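Local structure of CRISPR-associated endonuclease Cas12b (Alicyclobacillus acidoterrestris, 5U31) at residues K588-P593 with N610-H615. The protein uses a guide RNA to recognise PAM-bearing target DNA and cuts it with a metal-dependent RuvC nuclease domain. The protein carries 3 engineered substitutions. Sequence-based numbering, arbitrary orientation.
Sequences KDELKP and NLVAVH. With nucleotides of chain B.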
loop_
_atom_site.group_PDB
_atom_site.type_symbol
_atom_site.label_atom_id
_atom_site.label_comp_id
_atom_site.label_asym_id
_atom_site.label_seq_id
_atom_site.Cartn_x
_atom_site.Cartn_y
_atom_site.Cartn_z
ATOM N N LYS A 588 7.022 16.389 37.319
ATOM C CA LYS A 588 7.652 17.681 37.078
ATOM C C LYS A 588 8.744 17.993 38.097
ATOM O O LYS A 588 9.507 18.944 37.893
ATOM C CB LYS A 588 6.595 18.789 37.063
ATOM C CG LYS A 588 7.011 20.015 36.249
ATOM C CD LYS A 588 5.861 20.995 36.041
ATOM C CE LYS A 588 6.300 22.181 35.183
ATOM N NZ LYS A 588 5.223 23.195 34.985
ATOM N N ASP A 589 8.845 17.210 39.173
ATOM C CA ASP A 589 9.956 17.296 40.121
ATOM C C ASP A 589 11.184 16.651 39.475
ATOM O O ASP A 589 11.539 15.497 39.731
ATOM C CB ASP A 589 9.586 16.627 41.439
ATOM C CG ASP A 589 8.083 16.602 41.677
ATOM O OD1 ASP A 589 7.370 17.430 41.070
ATOM O OD2 ASP A 589 7.610 15.754 42.464
ATOM N N GLU A 590 11.831 17.425 38.611
ATOM C CA GLU A 590 12.997 16.968 37.863
ATOM C C GLU A 590 14.140 17.955 38.103
ATOM O O GLU A 590 14.156 18.715 39.080
ATOM C CB GLU A 590 12.639 16.820 36.383
ATOM C CG GLU A 590 12.012 18.066 35.788
ATOM C CD GLU A 590 11.495 17.835 34.387
ATOM O OE1 GLU A 590 10.793 18.719 33.854
ATOM O OE2 GLU A 590 11.789 16.761 33.822
ATOM N N LEU A 591 15.118 17.960 37.200
ATOM C CA LEU A 591 16.323 18.761 37.387
ATOM C C LEU A 591 16.980 18.998 36.028
ATOM O O LEU A 591 16.354 18.797 34.980
ATOM C CB LEU A 591 17.269 18.078 38.390
ATOM C CG LEU A 591 17.312 16.545 38.407
ATOM C CD1 LEU A 591 18.747 16.038 38.377
ATOM C CD2 LEU A 591 16.578 15.987 39.626
ATOM N N LYS A 592 18.252 19.427 36.050
ATOM C CA LYS A 592 19.059 19.794 34.899
ATOM C C LYS A 592 19.847 18.596 34.381
ATOM O O LYS A 592 20.058 17.614 35.098
ATOM C CB LYS A 592 20.008 20.934 35.271
ATOM C CG LYS A 592 19.303 22.249 35.563
ATOM C CD LYS A 592 20.280 23.428 35.669
ATOM C CE LYS A 592 21.121 23.377 36.941
ATOM N NZ LYS A 592 22.168 24.441 36.958
ATOM N N PRO A 593 20.291 18.646 33.130
ATOM C CA PRO A 593 20.906 17.482 32.491
ATOM C C PRO A 593 22.426 17.462 32.621
ATOM O O PRO A 593 23.059 18.397 33.120
ATOM C CB PRO A 593 20.495 17.665 31.022
ATOM C CG PRO A 593 20.509 19.136 30.842
ATOM C CD PRO A 593 20.016 19.714 32.154
ATOM N N ASN A 610 0.964 16.902 37.900
ATOM C CA ASN A 610 2.257 16.532 38.455
ATOM C C ASN A 610 3.167 15.894 37.413
ATOM O O ASN A 610 4.388 15.874 37.604
ATOM C CB ASN A 610 2.057 15.583 39.641
ATOM C CG ASN A 610 3.307 15.428 40.494
ATOM O OD1 ASN A 610 4.208 16.270 40.463
ATOM N ND2 ASN A 610 3.362 14.348 41.269
ATOM N N LEU A 611 2.607 15.409 36.308
ATOM C CA LEU A 611 3.349 14.655 35.308
ATOM C C LEU A 611 3.524 15.467 34.032
ATOM O O LEU A 611 2.634 16.227 33.635
ATOM C CB LEU A 611 2.641 13.337 34.989
ATOM C CG LEU A 611 2.671 12.314 36.124
ATOM C CD1 LEU A 611 1.914 11.063 35.736
ATOM C CD2 LEU A 611 4.108 11.978 36.506
ATOM N N VAL A 612 4.682 15.295 33.395
ATOM C CA VAL A 612 4.995 15.915 32.116
ATOM C C VAL A 612 5.578 14.848 31.198
ATOM O O VAL A 612 5.853 13.722 31.611
ATOM C CB VAL A 612 5.967 17.105 32.261
ATOM C CG1 VAL A 612 5.329 18.207 33.073
ATOM C CG2 VAL A 612 7.262 16.662 32.914
ATOM N N ALA A 613 5.752 15.215 29.931
ATOM C CA ALA A 613 6.360 14.345 28.925
ATOM C C ALA A 613 7.715 14.938 28.557
ATOM O O ALA A 613 7.795 15.886 27.774
ATOM C CB ALA A 613 5.462 14.206 27.701
ATOM N N VAL A 614 8.775 14.367 29.114
ATOM C CA VAL A 614 10.123 14.903 28.971
ATOM C C VAL A 614 10.753 14.358 27.698
ATOM O O VAL A 614 10.747 13.145 27.462
ATOM C CB VAL A 614 10.978 14.550 30.197
ATOM C CG1 VAL A 614 12.386 15.080 30.031
ATOM C CG2 VAL A 614 10.339 15.105 31.451
ATOM N N HIS A 615 11.313 15.250 26.882
ATOM C CA HIS A 615 12.017 14.827 25.679
ATOM C C HIS A 615 13.328 14.140 26.046
ATOM O O HIS A 615 14.148 14.695 26.785
ATOM C CB HIS A 615 12.284 16.027 24.769
ATOM C CG HIS A 615 12.973 15.677 23.485
ATOM N ND1 HIS A 615 14.339 15.770 23.318
ATOM C CD2 HIS A 615 12.479 15.240 22.302
ATOM C CE1 HIS A 615 14.655 15.400 22.088
ATOM N NE2 HIS A 615 13.546 15.078 21.451
ATOM P P G B 7 16.468 18.623 24.181
ATOM O OP1 G B 7 15.851 17.527 23.419
ATOM O OP2 G B 7 16.234 18.684 25.644
ATOM O "O5'" G B 7 18.043 18.559 23.954
ATOM C "C5'" G B 7 18.666 17.334 23.570
ATOM C "C4'" G B 7 20.171 17.399 23.645
ATOM O "O4'" G B 7 20.641 18.541 22.887
ATOM C "C3'" G B 7 20.754 17.546 25.048
ATOM O "O3'" G B 7 22.001 16.860 25.110
ATOM C "C2'" G B 7 21.003 19.044 25.156
ATOM O "O2'" G B 7 22.020 19.396 26.073
ATOM C "C1'" G B 7 21.393 19.398 23.723
ATOM N N9 G B 7 21.072 20.775 23.347
ATOM C C8 G B 7 19.820 21.315 23.176
ATOM N N7 G B 7 19.849 22.570 22.828
ATOM C C5 G B 7 21.203 22.876 22.765
ATOM C C6 G B 7 21.860 24.091 22.444
ATOM O O6 G B 7 21.356 25.177 22.137
ATOM N N1 G B 7 23.243 23.958 22.501
ATOM C C2 G B 7 23.909 22.805 22.829
ATOM N N2 G B 7 25.246 22.872 22.830
ATOM N N3 G B 7 23.311 21.668 23.133
ATOM C C4 G B 7 21.969 21.776 23.078
ATOM P P A B 6 13.941 22.974 20.346
ATOM O OP1 A B 6 12.670 23.585 19.890
ATOM O OP2 A B 6 14.476 23.315 21.692
ATOM O "O5'" A B 6 13.770 21.397 20.227
ATOM C "C5'" A B 6 13.283 20.630 21.319
ATOM C "C4'" A B 6 14.335 19.682 21.826
ATOM O "O4'" A B 6 14.679 18.787 20.736
ATOM C "C3'" A B 6 15.629 20.366 22.273
ATOM O "O3'" A B 6 16.034 20.071 23.628
ATOM C "C2'" A B 6 16.666 19.979 21.209
ATOM O "O2'" A B 6 17.967 19.729 21.690
ATOM C "C1'" A B 6 16.077 18.741 20.545
ATOM N N9 A B 6 16.354 18.760 19.108
ATOM C C8 A B 6 15.944 19.728 18.225
ATOM N N7 A B 6 16.360 19.547 16.997
ATOM C C5 A B 6 17.117 18.390 17.078
ATOM C C6 A B 6 17.836 17.673 16.109
ATOM N N6 A B 6 17.906 18.038 14.828
ATOM N N1 A B 6 18.483 16.557 16.505
ATOM C C2 A B 6 18.411 16.199 17.794
ATOM N N3 A B 6 17.771 16.790 18.802
ATOM C C4 A B 6 17.134 17.895 18.373
#
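Lys588 and Asn610 are joined backbone to backbone. The N-H of Lys588 gives a hydrogen bond to Asn610 O, 2.7 Å from N to O. It is the one hydrogen bond between 588-593 and 610-615. Next to it the loop folds into an inverse gamma turn centred on Asp589, with a weak bond of 2.9 Å from Glu590 N to Lys588 O.

The nonpolar part is small. Lys588 and Val612 cross at about a right angle, with Lys588 CG 4.0 Å from Val612 CG1. With CG anti to the backbone N (chi1 -155°) and the rest of the chain extended, the lysine passes this methyl with its CG and CD, and its ammonium end leads away from the strand. The Glu590 side chain starts toward the strand. Its carboxylate slides past Val614 in the opposite direction, with OE2 beside Val614 CG2 in ordinary van der Waals contact. Glu590 OE1 lies near Val612 CG2, at 4.2 Å. Phe602 of strand 602-604 also touches Lys588, Glu590 and Val612.

Both segments belong to RuvC-I, part of the RNase H-like nuclease. Strand 611-621 runs between 578-587 and 602-604 in a mixed sheet, antiparallel to both. The loop after 578-587 begins over the sheet face that carries Val612 and Val614, and Lys588 to Glu590 make the contact.

The Asp589 carboxylate and the Asn610 side-chain amide approach without bonding. Asp589 OD1 and Asn610 OD1 are 3.4 Å apart, and both are acceptors.

At the RNA end, His615 is a guide-RNA-binding residue. O4' of A6 of chain B lies over one ring face, offset toward the rim and 3.6 Å from CE1 of His615. His615 NE2 is hydrogen-bonded to Ser618 OG, and Phe583 packs edge-to-face with the ring.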